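Local coordinates for ABC sugar (Ribose) transporter, periplasmic substrate-binding subunit (Rhodobacter sphaeroides, PDB 3L49), which probably binds a sugar in the periplasm and delivers it to an ABC transporter for uptake, at residues T11-D16 against L41-N46; E32-T37 against A255-A260; A112-Q117 against R219-D224; V130-Y135 against E163-I168. One frame throughout, in Å; residues are numbered along the deposited sequence. Where two conformers were deposited one is given.

Contact 1. Residues T11-D16 against L41-N46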
loop_
_atom_site.group_PDB
_atom_site.type_symbol
_atom_site.label_atom_id
_atom_site.label_comp_id
_atom_site.label_asym_id
_atom_site.label_seq_id
_atom_site.Cartn_x
_atom_site.Cartn_y
_atom_site.Cartn_z
ATOM N N THR A 11 -15.305 -5.416 2.313
ATOM C CA THR A 11 -15.034 -4.424 3.358
ATOM C C THR A 11 -13.636 -3.790 3.202
ATOM O O THR A 11 -12.624 -4.417 3.476
ATOM C CB THR A 11 -15.318 -4.961 4.818
ATOM O OG1 THR A 11 -14.787 -4.050 5.789
ATOM C CG2 THR A 11 -14.715 -6.342 5.064
ATOM N N ALA A 12 -13.607 -2.545 2.738
ATOM C CA ALA A 12 -12.371 -1.797 2.543
ATOM C C ALA A 12 -12.288 -0.665 3.549
ATOM O O ALA A 12 -13.314 -0.118 3.951
ATOM C CB ALA A 12 -12.338 -1.231 1.149
ATOM N N ILE A 13 -11.079 -0.279 3.944
ATOM C CA ILE A 13 -10.965 0.839 4.883
ATOM C C ILE A 13 -11.139 2.208 4.199
ATOM O O ILE A 13 -11.454 3.192 4.852
ATOM C CB ILE A 13 -9.689 0.770 5.774
ATOM C CG1 ILE A 13 -9.851 1.693 7.000
ATOM C CG2 ILE A 13 -8.423 1.048 4.954
ATOM C CD1 ILE A 13 -8.864 1.475 8.128
ATOM N N GLY A 14 -10.968 2.266 2.885
ATOM C CA GLY A 14 -11.200 3.508 2.175
ATOM C C GLY A 14 -11.170 3.384 0.673
ATOM O O GLY A 14 -10.822 2.333 0.125
ATOM N N THR A 15 -11.575 4.468 0.016
ATOM C CA THR A 15 -11.418 4.650 -1.430
ATOM C C THR A 15 -10.905 6.072 -1.647
ATOM O O THR A 15 -11.079 6.656 -2.721
ATOM C CB THR A 15 -12.748 4.456 -2.213
ATOM O OG1 THR A 15 -13.627 5.559 -1.960
ATOM C CG2 THR A 15 -13.444 3.146 -1.840
ATOM N N ASP A 16 -10.272 6.607 -0.601
ATOM C CA ASP A 16 -9.830 8.000 -0.514
ATOM C C ASP A 16 -8.825 8.391 -1.601
ATOM O O ASP A 16 -8.835 9.530 -2.069
ATOM C CB ASP A 16 -9.227 8.253 0.878
ATOM C CG ASP A 16 -9.184 9.726 1.252
ATOM O OD1 ASP A 16 -10.261 10.363 1.313
ATOM O OD2 ASP A 16 -8.069 10.238 1.514
ATOM N N LEU A 41 -18.917 -2.263 1.028
ATOM C CA LEU A 41 -18.841 -1.319 2.142
ATOM C C LEU A 41 -17.479 -0.619 2.240
ATOM O O LEU A 41 -16.424 -1.258 2.143
ATOM C CB LEU A 41 -19.213 -2.007 3.461
ATOM C CG LEU A 41 -20.603 -2.662 3.563
ATOM C CD1 LEU A 41 -20.640 -3.572 4.759
ATOM C CD2 LEU A 41 -21.773 -1.648 3.627
ATOM N N ASP A 42 -17.532 0.698 2.419
ATOM C CA ASP A 42 -16.360 1.569 2.476
ATOM C C ASP A 42 -16.346 2.280 3.835
ATOM O O ASP A 42 -17.308 2.951 4.213
ATOM C CB ASP A 42 -16.404 2.564 1.301
ATOM C CG ASP A 42 -15.405 3.731 1.434
ATOM O OD1 ASP A 42 -14.567 3.770 2.360
ATOM O OD2 ASP A 42 -15.462 4.634 0.573
ATOM N N ALA A 43 -15.235 2.159 4.550
ATOM C CA ALA A 43 -15.169 2.636 5.932
ATOM C C ALA A 43 -14.845 4.113 6.071
ATOM O O ALA A 43 -14.942 4.657 7.173
ATOM C CB ALA A 43 -14.193 1.799 6.737
ATOM N N GLY A 44 -14.466 4.752 4.964
ATOM C CA GLY A 44 -14.039 6.152 4.967
ATOM C C GLY A 44 -12.877 6.451 5.907
ATOM O O GLY A 44 -12.884 7.473 6.593
ATOM N N ARG A 45 -11.901 5.538 5.952
ATOM C CA ARG A 45 -10.677 5.645 6.778
ATOM C C ARG A 45 -10.916 5.675 8.298
ATOM O O ARG A 45 -10.028 6.026 9.089
ATOM C CB ARG A 45 -9.769 6.784 6.288
ATOM C CG ARG A 45 -9.082 6.466 4.956
ATOM C CD ARG A 45 -7.877 5.556 5.183
ATOM N NE ARG A 45 -7.437 4.860 3.976
ATOM C CZ ARG A 45 -6.497 3.917 3.957
ATOM N NH1 ARG A 45 -5.889 3.552 5.085
ATOM N NH2 ARG A 45 -6.168 3.330 2.814
ATOM N N ASN A 46 -12.120 5.282 8.693
ATOM C CA ASN A 46 -12.463 5.133 10.093
ATOM C C ASN A 46 -12.456 3.660 10.442
ATOM O O ASN A 46 -13.166 2.874 9.809
ATOM C CB ASN A 46 -13.842 5.737 10.367
ATOM C CG ASN A 46 -14.206 5.701 11.829
ATOM O OD1 ASN A 46 -14.987 4.860 12.261
ATOM N ND2 ASN A 46 -13.615 6.596 12.608
HETATM O O HOH W 1 -8.308 5.129 1.312
#

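Contact 2. Residues E32-T37 against A255-A260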
loop_
_atom_site.group_PDB
_atom_site.type_symbol
_atom_site.label_atom_id
_atom_site.label_comp_id
_atom_site.label_asym_id
_atom_site.label_seq_id
_atom_site.Cartn_x
_atom_site.Cartn_y
_atom_site.Cartn_z
ATOM N N GLU A 32 -19.871 -8.731 -10.220
ATOM C CA GLU A 32 -21.001 -8.542 -11.113
ATOM C C GLU A 32 -20.789 -9.197 -12.471
ATOM O O GLU A 32 -21.728 -9.757 -13.037
ATOM C CB GLU A 32 -21.316 -7.057 -11.260
ATOM C CG GLU A 32 -21.792 -6.412 -9.952
ATOM C CD GLU A 32 -22.057 -4.915 -10.072
ATOM O OE1 GLU A 32 -22.460 -4.307 -9.055
ATOM O OE2 GLU A 32 -21.863 -4.344 -11.172
ATOM N N ARG A 33 -19.556 -9.154 -12.975
ATOM C CA ARG A 33 -19.217 -9.804 -14.241
ATOM C C ARG A 33 -19.463 -11.315 -14.200
ATOM O O ARG A 33 -20.027 -11.881 -15.138
ATOM C CB ARG A 33 -17.764 -9.525 -14.625
ATOM C CG ARG A 33 -17.411 -10.038 -15.998
ATOM C CD ARG A 33 -15.938 -9.875 -16.338
ATOM N NE ARG A 33 -15.064 -10.956 -15.866
ATOM C CZ ARG A 33 -14.944 -12.168 -16.413
ATOM N NH1 ARG A 33 -15.676 -12.535 -17.458
ATOM N NH2 ARG A 33 -14.099 -13.039 -15.886
ATOM N N LEU A 34 -19.056 -11.952 -13.100
ATOM C CA LEU A 34 -19.234 -13.397 -12.911
ATOM C C LEU A 34 -20.671 -13.786 -12.506
ATOM O O LEU A 34 -20.969 -14.966 -12.272
ATOM C CB LEU A 34 -18.216 -13.927 -11.890
ATOM C CG LEU A 34 -16.724 -13.796 -12.212
ATOM C CD1 LEU A 34 -15.877 -14.167 -10.997
ATOM C CD2 LEU A 34 -16.333 -14.646 -13.422
ATOM N N GLY A 35 -21.551 -12.791 -12.420
ATOM C CA GLY A 35 -22.981 -13.018 -12.199
ATOM C C GLY A 35 -23.394 -12.921 -10.743
ATOM O O GLY A 35 -24.484 -13.343 -10.370
ATOM N N GLY A 36 -22.519 -12.353 -9.924
ATOM C CA GLY A 36 -22.750 -12.273 -8.495
ATOM C C GLY A 36 -23.374 -10.974 -8.050
ATOM O O GLY A 36 -23.550 -10.038 -8.844
ATOM N N THR A 37 -23.730 -10.948 -6.770
ATOM C CA THR A 37 -24.192 -9.747 -6.095
ATOM C C THR A 37 -23.061 -9.284 -5.182
ATOM O O THR A 37 -22.445 -10.088 -4.487
ATOM C CB THR A 37 -25.505 -10.016 -5.286
ATOM O OG1 THR A 37 -26.527 -10.474 -6.179
ATOM C CG2 THR A 37 -26.007 -8.763 -4.566
ATOM N N ALA A 255 -8.526 -11.439 -6.754
ATOM C CA ALA A 255 -9.108 -11.781 -5.462
ATOM C C ALA A 255 -10.507 -12.380 -5.600
ATOM O O ALA A 255 -10.840 -13.337 -4.909
ATOM C CB ALA A 255 -9.132 -10.557 -4.551
ATOM N N VAL A 256 -11.306 -11.824 -6.511
ATOM C CA VAL A 256 -12.671 -12.293 -6.753
ATOM C C VAL A 256 -12.670 -13.680 -7.408
ATOM O O VAL A 256 -13.535 -14.510 -7.119
ATOM C CB VAL A 256 -13.505 -11.253 -7.560
ATOM C CG1 VAL A 256 -14.905 -11.771 -7.872
ATOM C CG2 VAL A 256 -13.616 -9.966 -6.778
ATOM N N GLN A 257 -11.699 -13.957 -8.268
ATOM C CA GLN A 257 -11.654 -15.302 -8.838
ATOM C C GLN A 257 -11.020 -16.334 -7.918
ATOM O O GLN A 257 -11.215 -17.516 -8.120
ATOM C CB GLN A 257 -11.097 -15.360 -10.259
ATOM C CG GLN A 257 -10.215 -14.233 -10.663
ATOM C CD GLN A 257 -10.452 -13.832 -12.102
ATOM O OE1 GLN A 257 -9.516 -13.755 -12.888
ATOM N NE2 GLN A 257 -11.709 -13.582 -12.457
ATOM N N ASN A 258 -10.293 -15.887 -6.901
ATOM C CA ASN A 258 -9.949 -16.767 -5.791
ATOM C C ASN A 258 -11.192 -17.150 -4.993
ATOM O O ASN A 258 -11.354 -18.308 -4.609
ATOM C CB ASN A 258 -8.898 -16.131 -4.887
ATOM C CG ASN A 258 -7.498 -16.277 -5.442
ATOM O OD1 ASN A 258 -7.143 -17.323 -5.991
ATOM N ND2 ASN A 258 -6.696 -15.226 -5.309
ATOM N N VAL A 259 -12.072 -16.174 -4.762
ATOM C CA VAL A 259 -13.383 -16.430 -4.167
ATOM C C VAL A 259 -14.197 -17.396 -5.037
ATOM O O VAL A 259 -14.685 -18.420 -4.559
ATOM C CB VAL A 259 -14.191 -15.121 -3.965
ATOM C CG1 VAL A 259 -15.542 -15.419 -3.342
ATOM C CG2 VAL A 259 -13.432 -14.141 -3.094
ATOM N N ALA A 260 -14.316 -17.068 -6.319
ATOM C CA ALA A 260 -15.096 -17.861 -7.266
ATOM C C ALA A 260 -14.548 -19.279 -7.441
ATOM O O ALA A 260 -15.309 -20.206 -7.697
ATOM C CB ALA A 260 -15.166 -17.148 -8.604
#

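Contact 3. Residues A112-Q117 against R219-D224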
loop_
_atom_site.group_PDB
_atom_site.type_symbol
_atom_site.label_atom_id
_atom_site.label_comp_id
_atom_site.label_asym_id
_atom_site.label_seq_id
_atom_site.Cartn_x
_atom_site.Cartn_y
_atom_site.Cartn_z
ATOM N N ALA A 112 12.651 -4.532 -1.308
ATOM C CA ALA A 112 14.087 -4.656 -1.494
ATOM C C ALA A 112 14.586 -3.828 -2.672
ATOM O O ALA A 112 15.482 -3.002 -2.498
ATOM C CB ALA A 112 14.486 -6.128 -1.646
ATOM N N GLU A 113 13.987 -4.030 -3.849
ATOM C CA GLU A 113 14.410 -3.341 -5.076
ATOM C C GLU A 113 14.343 -1.824 -4.992
ATOM O O GLU A 113 15.259 -1.143 -5.455
ATOM C CB GLU A 113 13.620 -3.823 -6.290
ATOM C CG GLU A 113 14.072 -5.185 -6.795
ATOM C CD GLU A 113 13.142 -5.771 -7.841
ATOM O OE1 GLU A 113 12.784 -5.054 -8.805
ATOM O OE2 GLU A 113 12.777 -6.957 -7.696
ATOM N N LEU A 114 13.272 -1.305 -4.395
ATOM C CA LEU A 114 13.138 0.135 -4.186
ATOM C C LEU A 114 14.281 0.648 -3.295
ATOM O O LEU A 114 14.965 1.619 -3.643
ATOM C CB LEU A 114 11.764 0.473 -3.587
ATOM C CG LEU A 114 11.414 1.964 -3.463
ATOM C CD1 LEU A 114 11.077 2.560 -4.807
ATOM C CD2 LEU A 114 10.279 2.184 -2.490
ATOM N N ALA A 115 14.509 -0.039 -2.177
ATOM C CA ALA A 115 15.617 0.291 -1.266
ATOM C C ALA A 115 16.972 0.221 -1.966
ATOM O O ALA A 115 17.819 1.099 -1.780
ATOM C CB ALA A 115 15.603 -0.615 -0.059
ATOM N N LEU A 116 17.152 -0.813 -2.789
ATOM C CA LEU A 116 18.385 -1.011 -3.545
ATOM C C LEU A 116 18.605 0.101 -4.560
ATOM O O LEU A 116 19.731 0.587 -4.720
ATOM C CB LEU A 116 18.394 -2.378 -4.233
ATOM C CG LEU A 116 18.675 -3.590 -3.345
ATOM C CD1 LEU A 116 18.114 -4.839 -3.990
ATOM C CD2 LEU A 116 20.170 -3.724 -3.066
ATOM N N GLN A 117 17.525 0.511 -5.227
ATOM C CA GLN A 117 17.563 1.642 -6.155
ATOM C C GLN A 117 17.999 2.939 -5.469
ATOM O O GLN A 117 18.804 3.701 -6.004
ATOM C CB GLN A 117 16.200 1.847 -6.808
ATOM C CG GLN A 117 16.241 2.853 -7.925
ATOM C CD GLN A 117 17.162 2.398 -9.029
ATOM O OE1 GLN A 117 16.995 1.303 -9.569
ATOM N NE2 GLN A 117 18.158 3.220 -9.357
ATOM N N ARG A 219 16.422 12.876 -3.688
ATOM C CA ARG A 219 15.432 12.132 -4.454
ATOM C C ARG A 219 14.433 11.439 -3.533
ATOM O O ARG A 219 14.767 11.065 -2.410
ATOM C CB ARG A 219 16.105 11.132 -5.407
ATOM C CG ARG A 219 16.946 11.767 -6.526
ATOM C CD ARG A 219 16.087 12.418 -7.610
ATOM N NE ARG A 219 16.885 12.924 -8.729
ATOM C CZ ARG A 219 17.196 14.203 -8.932
ATOM N NH1 ARG A 219 16.779 15.147 -8.097
ATOM N NH2 ARG A 219 17.925 14.542 -9.984
ATOM N N THR A 220 13.193 11.297 -4.001
ATOM C CA THR A 220 12.141 10.628 -3.216
ATOM C C THR A 220 11.773 9.268 -3.803
ATOM O O THR A 220 11.868 9.060 -5.013
ATOM C CB THR A 220 10.844 11.466 -3.086
ATOM O OG1 THR A 220 10.231 11.617 -4.373
ATOM C CG2 THR A 220 11.118 12.834 -2.455
ATOM N N TYR A 221 11.349 8.349 -2.934
ATOM C CA TYR A 221 11.060 6.969 -3.316
ATOM C C TYR A 221 9.812 6.474 -2.625
ATOM O O TYR A 221 9.668 6.625 -1.413
ATOM C CB TYR A 221 12.244 6.054 -2.961
ATOM C CG TYR A 221 13.526 6.472 -3.637
ATOM C CD1 TYR A 221 14.354 7.427 -3.057
ATOM C CD2 TYR A 221 13.882 5.953 -4.880
ATOM C CE1 TYR A 221 15.504 7.852 -3.684
ATOM C CE2 TYR A 221 15.038 6.369 -5.520
ATOM C CZ TYR A 221 15.846 7.312 -4.904
ATOM O OH TYR A 221 16.992 7.739 -5.503
ATOM N N GLY A 222 8.917 5.860 -3.392
ATOM C CA GLY A 222 7.680 5.328 -2.827
ATOM C C GLY A 222 7.125 4.191 -3.647
ATOM O O GLY A 222 7.762 3.733 -4.593
ATOM N N VAL A 223 5.924 3.751 -3.284
ATOM C CA VAL A 223 5.310 2.553 -3.846
ATOM C C VAL A 223 3.867 2.859 -4.212
ATOM O O VAL A 223 3.181 3.502 -3.433
ATOM C CB VAL A 223 5.300 1.400 -2.805
ATOM C CG1 VAL A 223 4.408 0.239 -3.267
ATOM C CG2 VAL A 223 6.715 0.907 -2.482
ATOM N N ASP A 224 3.450 2.440 -5.412
ATOM C CA ASP A 224 2.037 2.265 -5.845
ATOM C C ASP A 224 1.875 2.501 -7.325
ATOM O O ASP A 224 1.268 1.694 -8.017
ATOM C CB ASP A 224 1.011 3.131 -5.095
ATOM C CG ASP A 224 0.506 2.471 -3.828
ATOM O OD1 ASP A 224 0.941 1.338 -3.542
ATOM O OD2 ASP A 224 -0.300 3.099 -3.112
#

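Contact 4. Residues V130-Y135 against E163-I168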
loop_
_atom_site.group_PDB
_atom_site.type_symbol
_atom_site.label_atom_id
_atom_site.label_comp_id
_atom_site.label_asym_id
_atom_site.label_seq_id
_atom_site.Cartn_x
_atom_site.Cartn_y
_atom_site.Cartn_z
ATOM N N VAL A 130 12.785 9.026 6.562
ATOM C CA VAL A 130 11.824 7.923 6.446
ATOM C C VAL A 130 10.468 8.257 7.059
ATOM O O VAL A 130 10.381 8.630 8.224
ATOM C CB VAL A 130 12.373 6.593 7.094
ATOM C CG1 VAL A 130 11.283 5.524 7.217
ATOM C CG2 VAL A 130 13.526 6.043 6.300
ATOM N N PHE A 131 9.416 8.105 6.262
ATOM C CA PHE A 131 8.053 8.183 6.756
ATOM C C PHE A 131 7.549 6.781 7.084
ATOM O O PHE A 131 7.466 5.927 6.200
ATOM C CB PHE A 131 7.152 8.838 5.713
ATOM C CG PHE A 131 7.306 10.326 5.628
ATOM C CD1 PHE A 131 8.387 10.894 4.955
ATOM C CD2 PHE A 131 6.365 11.164 6.214
ATOM C CE1 PHE A 131 8.529 12.268 4.874
ATOM C CE2 PHE A 131 6.495 12.539 6.138
ATOM C CZ PHE A 131 7.578 13.095 5.463
ATOM N N ASN A 132 7.215 6.554 8.353
ATOM C CA ASN A 132 6.803 5.231 8.828
ATOM C C ASN A 132 5.570 5.280 9.739
ATOM O O ASN A 132 5.612 4.869 10.900
ATOM C CB ASN A 132 7.986 4.536 9.528
ATOM C CG ASN A 132 7.741 3.057 9.781
ATOM O OD1 ASN A 132 6.952 2.404 9.084
ATOM N ND2 ASN A 132 8.411 2.521 10.791
ATOM N N GLY A 133 4.466 5.781 9.198
ATOM C CA GLY A 133 3.259 5.986 9.983
ATOM C C GLY A 133 2.193 4.930 9.780
ATOM O O GLY A 133 1.076 5.060 10.300
ATOM N N PHE A 134 2.531 3.883 9.032
ATOM C CA PHE A 134 1.550 2.864 8.645
ATOM C C PHE A 134 2.057 1.441 8.836
ATOM O O PHE A 134 1.573 0.517 8.183
ATOM C CB PHE A 134 1.089 3.091 7.196
ATOM C CG PHE A 134 0.150 4.256 7.035
ATOM C CD1 PHE A 134 0.625 5.495 6.611
ATOM C CD2 PHE A 134 -1.209 4.117 7.325
ATOM C CE1 PHE A 134 -0.246 6.582 6.469
ATOM C CE2 PHE A 134 -2.088 5.193 7.184
ATOM C CZ PHE A 134 -1.607 6.429 6.756
ATOM N N TYR A 135 3.000 1.273 9.765
ATOM C CA TYR A 135 3.647 -0.012 10.054
ATOM C C TYR A 135 2.701 -1.132 10.504
ATOM O O TYR A 135 2.986 -2.306 10.284
ATOM C CB TYR A 135 4.769 0.178 11.077
ATOM C CG TYR A 135 5.731 -0.981 11.144
ATOM C CD1 TYR A 135 6.713 -1.151 10.166
ATOM C CD2 TYR A 135 5.659 -1.918 12.182
ATOM C CE1 TYR A 135 7.601 -2.219 10.222
ATOM C CE2 TYR A 135 6.548 -2.991 12.249
ATOM C CZ TYR A 135 7.518 -3.129 11.267
ATOM O OH TYR A 135 8.396 -4.182 11.308
ATOM N N GLU A 163 11.946 8.916 12.721
ATOM C CA GLU A 163 11.180 8.677 11.520
ATOM C C GLU A 163 9.922 9.500 11.615
ATOM O O GLU A 163 9.330 9.625 12.685
ATOM C CB GLU A 163 10.832 7.199 11.376
ATOM C CG GLU A 163 12.001 6.341 10.938
ATOM C CD GLU A 163 11.874 4.903 11.393
ATOM O OE1 GLU A 163 12.935 4.263 11.565
ATOM O OE2 GLU A 163 10.729 4.417 11.584
ATOM N N LEU A 164 9.529 10.071 10.485
ATOM C CA LEU A 164 8.349 10.906 10.417
ATOM C C LEU A 164 7.111 10.041 10.280
ATOM O O LEU A 164 7.200 8.885 9.863
ATOM C CB LEU A 164 8.481 11.890 9.255
ATOM C CG LEU A 164 9.658 12.849 9.454
ATOM C CD1 LEU A 164 9.731 13.863 8.331
ATOM C CD2 LEU A 164 9.564 13.557 10.807
ATOM N N ARG A 165 5.964 10.590 10.671
ATOM C CA ARG A 165 4.699 9.877 10.565
ATOM C C ARG A 165 3.884 10.426 9.409
ATOM O O ARG A 165 3.379 11.551 9.485
ATOM C CB ARG A 165 3.896 9.971 11.870
ATOM C CG ARG A 165 3.848 8.682 12.677
ATOM C CD ARG A 165 5.042 8.534 13.616
ATOM N NE ARG A 165 5.419 7.131 13.782
ATOM C CZ ARG A 165 6.606 6.621 13.463
ATOM N NH1 ARG A 165 6.836 5.327 13.647
ATOM N NH2 ARG A 165 7.567 7.397 12.971
ATOM N N ASP A 166 3.776 9.646 8.335
ATOM C CA ASP A 166 2.851 9.986 7.258
ATOM C C ASP A 166 1.433 9.660 7.723
ATOM O O ASP A 166 1.239 8.724 8.498
ATOM C CB ASP A 166 3.222 9.325 5.904
ATOM C CG ASP A 166 3.517 7.831 6.009
ATOM O OD1 ASP A 166 4.170 7.392 6.979
ATOM O OD2 ASP A 166 3.117 7.093 5.085
ATOM N N VAL A 167 0.453 10.459 7.295
ATOM C CA VAL A 167 -0.907 10.372 7.850
ATOM C C VAL A 167 -2.014 10.374 6.796
ATOM O O VAL A 167 -1.778 10.693 5.639
ATOM C CB VAL A 167 -1.196 11.530 8.855
ATOM C CG1 VAL A 167 -0.233 11.502 10.055
ATOM C CG2 VAL A 167 -1.161 12.887 8.150
ATOM N N ILE A 168 -3.216 9.997 7.227
ATOM C CA ILE A 168 -4.461 10.176 6.485
ATOM C C ILE A 168 -5.485 10.807 7.453
ATOM O O ILE A 168 -5.594 10.363 8.599
ATOM C CB ILE A 168 -4.990 8.822 5.925
ATOM C CG1 ILE A 168 -4.102 8.318 4.785
ATOM C CG2 ILE A 168 -6.419 8.949 5.396
ATOM C CD1 ILE A 168 -4.422 6.906 4.330
#

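Contact 1. Residues T11-D16 against L41-N46
The carboxyl ends of the parallel strands 7-12 and 37-42 meet here, where Ala-12 N donates to Leu-41 O at 3.2 Å and Ala-43 N returns a bond to Ala-12 O. Beyond the strands, Arg-45, a residue of the type I' turn from Ala-43 to Asn-46, donates its N to Ile-13 O at 2.6 Å. The Asp-42 carboxylate spans both loops. With CG anti to the backbone N (chi1 167°), it gives OD1 to Gly-44 N at 2.8 Å, closing an Asx turn, while OD2 accepts from Thr-15 OG1 at 3.3 Å; the two donors approach from opposite sides of the carboxylate plane, each well out of it. The two strands are the ends of the first beta-alpha-beta crossover, passing through helix 18-33, and strand 37-42 forms an edge of the sheet in this periplasmic binding protein fold. Arg-45 bends at chi2 (-79°), which lays its guanidinium across Ile-13, with CG2 of the isoleucine 3.5 Å above the centre of the plane. At the guanidinium edge NE donates to a water 2.8 Å away, and that water also accepts from Asp-16 N, bridging the two segments. NH2 forms a salt bridge with Asp-20 and a weak hydrogen bond to an unidentified bound ligand, while Asn-46 OD1 caps the next helix at Thr-49 N.

Contact 2. Residues E32-T37 against A255-A260
Leu-34 holds CG anti to its carbonyl carbon (chi1 -62°) and is extended at chi2 (171°), which carries CD1 outward to the surface of helix 248-263. That one methyl makes the apolar contact: it lies 3.9 Å from Ala-260 CB and 4.1 Å from Val-256 CG1. These two partners stand one helical turn apart, tied by the backbone bond from Ala-260 N to Val-256 O, and CD1 sits against both. Val-256 CG1, anti to its backbone N, is the branch that meets the leucine, and the leucine and valine side chains run alongside each other, oppositely directed. Leu-34 lies where helix 18-33 ends: Gly-35 leaves helical geometry with a positive phi of 95°, and its N bonds back to Glu-32 O (3.1 Å) in a Schellman motif. Helix 248-263, far along the chain, packs beside the first helix of the fold and against strands 64-68 and 89-92, with Val-256 also touching Gln-27, Glu-30 and Ile-31. Leu-3, from the start of the chain, joins the cluster by touching Leu-34, Val-256 and Ala-260. Nearer the solvent, Gln-257 NE2 merely neighbours Arg-33: it lies at the guanidinium edge, 4.2 Å from NH2, both groups being donors, while NH2 itself is engaged in a salt bridge with Glu-30.

Contact 3. Residues A112-Q117 against R219-D224
Leu-114 reaches down from helix 107-122 onto strand 219-222. Its CB points toward the strand, and CG, anti to the backbone N (chi1 -173°), carries the fork further down, and the two methyls do the touching. CD1 lies 3.5 Å from Gly-222 O and 4.1 Å from Tyr-221 CB, arriving at the edge of the tyrosine ring near its plane. CD2 turns the other way along the strand to meet Val-223 CG2 at 3.8 Å, while remaining close to the same glycine carbonyl. Cutting this leucine back to an alanine would probably open a gap above Gly-222 and leave Tyr-221 CB and Val-223 CG2 without their common apolar partner. One turn along the helix, Gln-117 CG comes obliquely to Tyr-221 CE2, 4.4 Å away. The polar ends of these two residues converge on Asp-121, whose carboxylate accepts from Gln-117 NE2 and is hydrogen-bonded to Tyr-221 OH. The helix and strand run antiparallel, their axes 9.1 Å apart at 175°, a helix laid over a face of the second lobe's sheet as in the alpha/beta lobes of periplasmic binding proteins.

Contact 4. Residues V130-Y135 against E163-I168
The Phe-131 ring carries Leu-164 CB over one face, 3.7 Å above the plane and offset toward the rim in a CH-pi contact, and has Asp-166 N at its edge. This ring and that of Phe-134 lie where strand 126-131 leaves the sheet of the second lobe of the periplasmic binding protein fold and the chain runs beside the loop before helix 171-185. The Phe-134 ring meets the Asp-166 carboxylate edge-on, CG lying in the ring plane, with the two planes 73° apart. The guanidinium of Arg-165 has Asn-132 O over one face, 3.0 Å above the plane, where the angle is too poor for a hydrogen bond. A single bridge pairs the backbones: Leu-164 N binds Val-130 O, and Asn-132 N binds Leu-164 O at 2.8 Å. Asp-166 sets CG between its backbone N and carbonyl carbon (chi1 48°), which aims OD1 at Gly-133 N, 2.8 Å away. Its other oxygen, OD2, bonds to Trp-199 NE1, so the buried carboxylate joins three parts of the lobe. An alanine in place of Asp-166 would probably strand both Gly-133 N and the tryptophan nitrogen without their acceptor and leave the backbone at Gly-133 less firmly held. Phe-134 CZ also packs on Ile-168 CG1 at 3.7 Å, and the phenylalanine side chain lies about 4 Å, nearest atoms, from an unidentified bound ligand. At the far end Glu-163, whose OE1 is taken by Tyr-144 OH, offers OE2 nearly along its C-O axis to Asn-132 ND2, 3.1 Å away.

Contact 1 lies on strands of the first lobe, contacts 3 and 4 on strands of the second, whereas contact 2 sits at the surface, its centre about 20 Å from that of contact 1. The segments of contacts 1 and 2 adjoin and alternate along the chain, helix 18-33 linking them. Contact 1 closes before contacts 3 and 4 open. Contact 4 is nested within the loop closed by contact 3, their centres about 15 Å apart, and both lie within the long loop closed by contact 2, whose second helix returns to the first lobe. Contacts 1 and 4 touch, Arg-45 CZ packing 3.7 Å from Ile-168 CD1, consistent with lobes closed together, with unidentified bound material near residues of contacts 1, 3 and 4.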